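Local coordinates for protein anthranilate synthase component I (Streptococcus pneumoniae serotype 4, PDB 5KCK) that is a component of anthranilate synthase, with two sequence-family regions folded together in one chain, at residues G95-D100 with R387-A393. Sequence-based numbering, arbitrary orientation.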
ATOM      1  N   GLY A  95     -24.570  -4.537  -5.757  1.00 21.18           N
ATOM      2  CA  GLY A  95     -25.614  -5.032  -4.866  1.00 17.65           C
ATOM      3  C   GLY A  95     -25.333  -6.458  -4.444  1.00 22.95           C
ATOM      4  O   GLY A  95     -24.181  -6.891  -4.414  1.00 25.31           O
ATOM      5  N   PHE A  96     -26.402  -7.184  -4.113  1.00 30.44           N
ATOM      6  CA  PHE A  96     -26.268  -8.545  -3.608  1.00 23.44           C
ATOM      7  C   PHE A  96     -27.382  -9.439  -4.136  1.00 26.07           C
ATOM      8  O   PHE A  96     -28.442  -8.983  -4.576  1.00 24.20           O
ATOM      9  CB  PHE A  96     -26.293  -8.607  -2.073  1.00 17.23           C
ATOM     10  CG  PHE A  96     -27.630  -8.304  -1.483  1.00 17.60           C
ATOM     11  CD1 PHE A  96     -27.982  -7.000  -1.178  1.00 20.12           C
ATOM     12  CD2 PHE A  96     -28.548  -9.312  -1.245  1.00 23.37           C
ATOM     13  CE1 PHE A  96     -29.221  -6.709  -0.638  1.00 18.95           C
ATOM     14  CE2 PHE A  96     -29.788  -9.024  -0.706  1.00 33.11           C
ATOM     15  CZ  PHE A  96     -30.124  -7.718  -0.406  1.00 26.40           C
ATOM     16  N   VAL A  97     -27.127 -10.735  -4.030  1.00 23.92           N
ATOM     17  CA  VAL A  97     -28.091 -11.790  -4.301  1.00 21.62           C
ATOM     18  C   VAL A  97     -28.203 -12.613  -3.023  1.00 25.74           C
ATOM     19  O   VAL A  97     -27.205 -13.166  -2.541  1.00 25.17           O
ATOM     20  CB  VAL A  97     -27.655 -12.653  -5.496  1.00 24.06           C
ATOM     21  CG1 VAL A  97     -28.581 -13.821  -5.693  1.00 25.39           C
ATOM     22  CG2 VAL A  97     -27.621 -11.805  -6.751  1.00 32.27           C
ATOM     23  N   GLY A  98     -29.399 -12.653  -2.448  1.00 21.71           N
ATOM     24  CA  GLY A  98     -29.583 -13.372  -1.206  1.00 20.50           C
ATOM     25  C   GLY A  98     -29.478 -14.875  -1.395  1.00 21.02           C
ATOM     26  O   GLY A  98     -29.693 -15.412  -2.478  1.00 20.64           O
ATOM     27  N   TYR A  99     -29.126 -15.556  -0.304  1.00 23.06           N
ATOM     28  CA  TYR A  99     -29.047 -17.013  -0.315  1.00 26.05           C
ATOM     29  C   TYR A  99     -30.312 -17.629  -0.888  1.00 25.14           C
ATOM     30  O   TYR A  99     -30.252 -18.584  -1.674  1.00 31.36           O
ATOM     31  CB  TYR A  99     -28.798 -17.502   1.110  1.00 25.09           C
ATOM     32  CG  TYR A  99     -28.902 -18.994   1.336  1.00 24.89           C
ATOM     33  CD1 TYR A  99     -30.125 -19.586   1.673  1.00 35.37           C
ATOM     34  CD2 TYR A  99     -27.779 -19.801   1.270  1.00 22.92           C
ATOM     35  CE1 TYR A  99     -30.224 -20.955   1.908  1.00 30.78           C
ATOM     36  CE2 TYR A  99     -27.863 -21.162   1.513  1.00 30.10           C
ATOM     37  CZ  TYR A  99     -29.085 -21.735   1.826  1.00 28.35           C
ATOM     38  OH  TYR A  99     -29.161 -23.084   2.055  1.00 25.81           O
ATOM     39  N   ASP A 100     -31.467 -17.063  -0.539  1.00 24.03           N
ATOM     40  CA  ASP A 100     -32.751 -17.658  -0.877  1.00 25.33           C
ATOM     41  C   ASP A 100     -33.125 -17.504  -2.343  1.00 23.41           C
ATOM     42  O   ASP A 100     -34.106 -18.117  -2.779  1.00 36.74           O
ATOM     43  CB  ASP A 100     -33.815 -17.058   0.030  1.00 28.29           C
ATOM     44  CG  ASP A 100     -33.471 -17.243   1.498  1.00 32.32           C
ATOM     45  OD1 ASP A 100     -33.795 -18.315   2.039  1.00 29.82           O
ATOM     46  OD2 ASP A 100     -32.837 -16.341   2.092  1.00 27.88           O
ATOM     47  N   ARG A 387     -32.229 -17.101   5.832  1.00 24.88           N
ATOM     48  CA  ARG A 387     -30.843 -16.637   5.833  1.00 28.47           C
ATOM     49  C   ARG A 387     -30.722 -15.227   5.276  1.00 28.11           C
ATOM     50  O   ARG A 387     -30.005 -14.394   5.843  1.00 28.68           O
ATOM     51  CB  ARG A 387     -29.959 -17.610   5.048  1.00 23.15           C
ATOM     52  CG  ARG A 387     -29.626 -18.843   5.864  1.00 24.03           C
ATOM     53  CD  ARG A 387     -28.760 -19.827   5.123  1.00 23.74           C
ATOM     54  NE  ARG A 387     -28.219 -20.801   6.063  1.00 26.95           N
ATOM     55  CZ  ARG A 387     -27.193 -21.595   5.794  1.00 29.99           C
ATOM     56  NH1 ARG A 387     -26.605 -21.527   4.606  1.00 23.63           N
ATOM     57  NH2 ARG A 387     -26.755 -22.449   6.710  1.00 25.65           N
ATOM     58  N   GLY A 388     -31.410 -14.936   4.174  1.00 22.65           N
ATOM     59  CA  GLY A 388     -31.362 -13.584   3.631  1.00 23.94           C
ATOM     60  C   GLY A 388     -30.024 -13.296   2.981  1.00 23.69           C
ATOM     61  O   GLY A 388     -29.538 -14.060   2.135  1.00 20.42           O
ATOM     62  N   VAL A 389     -29.416 -12.169   3.371  1.00 25.84           N
ATOM     63  CA  VAL A 389     -28.130 -11.775   2.790  1.00 19.50           C
ATOM     64  C   VAL A 389     -27.061 -12.815   3.105  1.00 33.09           C
ATOM     65  O   VAL A 389     -26.284 -13.215   2.228  1.00 29.78           O
ATOM     66  CB  VAL A 389     -27.709 -10.381   3.290  1.00 23.29           C
ATOM     67  CG1 VAL A 389     -26.253 -10.093   2.891  1.00 18.72           C
ATOM     68  CG2 VAL A 389     -28.649  -9.304   2.743  1.00 19.70           C
ATOM     69  N   TYR A 390     -26.999 -13.258   4.361  1.00 26.25           N
ATOM     70  CA  TYR A 390     -25.999 -14.234   4.772  1.00 22.16           C
ATOM     71  C   TYR A 390     -25.996 -15.439   3.839  1.00 21.63           C
ATOM     72  O   TYR A 390     -27.052 -15.990   3.516  1.00 21.89           O
ATOM     73  CB  TYR A 390     -26.263 -14.700   6.208  1.00 23.17           C
ATOM     74  CG  TYR A 390     -25.451 -15.931   6.571  1.00 24.30           C
ATOM     75  CD1 TYR A 390     -24.100 -15.826   6.846  1.00 23.23           C
ATOM     76  CD2 TYR A 390     -26.028 -17.193   6.615  1.00 28.78           C
ATOM     77  CE1 TYR A 390     -23.346 -16.929   7.173  1.00 29.04           C
ATOM     78  CE2 TYR A 390     -25.271 -18.313   6.941  1.00 28.96           C
ATOM     79  CZ  TYR A 390     -23.927 -18.167   7.218  1.00 24.45           C
ATOM     80  OH  TYR A 390     -23.138 -19.249   7.541  1.00 34.72           O
ATOM     81  N   ALA A 391     -24.793 -15.834   3.409  1.00 23.89           N
ATOM     82  CA  ALA A 391     -24.517 -17.004   2.575  1.00 23.98           C
ATOM     83  C   ALA A 391     -24.974 -16.827   1.133  1.00 24.19           C
ATOM     84  O   ALA A 391     -25.053 -17.815   0.390  1.00 21.55           O
ATOM     85  CB  ALA A 391     -25.140 -18.285   3.146  1.00 23.16           C
ATOM     86  N   GLY A 392     -25.305 -15.606   0.722  1.00 22.85           N
ATOM     87  CA  GLY A 392     -25.552 -15.316  -0.677  1.00 18.10           C
ATOM     88  C   GLY A 392     -24.296 -14.794  -1.349  1.00 22.18           C
ATOM     89  O   GLY A 392     -23.193 -15.268  -1.050  1.00 21.86           O
ATOM     90  N   ALA A 393     -24.443 -13.793  -2.219  1.00 18.69           N
ATOM     91  CA  ALA A 393     -23.361 -13.290  -3.054  1.00 20.64           C
ATOM     92  C   ALA A 393     -23.433 -11.772  -3.115  1.00 23.33           C
ATOM     93  O   ALA A 393     -24.512 -11.206  -3.306  1.00 18.88           O
ATOM     94  CB  ALA A 393     -23.430 -13.874  -4.477  1.00 16.66           C
TER
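Val97 and Ala393 form an antiparallel hydrogen-bonded pair: Val97 N donates to Ala393 O at 2.8 Å, and Ala393 N returns a bond to Val97 O at 2.9 Å. Two further bonds follow as the chain leaves the strand. Tyr99 N donates to Gly388 O at 2.9 Å, and the backbone N of Gly388 is held by the carboxylate of Asp100, OD2 at 2.9 Å, while OD1 of the same group bonds to the hydroxyl of Tyr380. Gly392 CA makes a CA-H...O contact with Val97 O at 3.3 Å. Between Val389 and Gly392 the backbone makes a type II turn, closed by Gly392 N bonding to Val389 O, with Ala391 at positive phi. The pairing joins strands 92-97 and 393-398, neighbours in a long antiparallel sheet, and so ties the N-terminal family region to the C-terminal family region within one continuous sheet. Two aromatic rings add face contacts. The Tyr99 ring takes Arg387 CD over the centre of one face, 3.6 Å from the ring centroid and 7° off the normal. Beyond CD the extended arginine carries its guanidinium past the ring in an off-centre cation-pi contact, the two planes 56° apart, with NH1 3.4 Å from Tyr99 CE2. NH1 is bonded to Val367 O, and NH2 makes a salt bridge with Glu383. With Tyr99 CG anti to the backbone N (chi1 171°), the ring edge also meets Ala391 O, which lies near the ring plane, while Ala391 CB touches CD2 from above the plane, on the side of Arg387 CD. Back on strand 92-97, the Phe96 ring has Val389 CG2 over one face, offset toward the rim and 3.6 Å from Phe96 CE2; Ile252 touches both side chains.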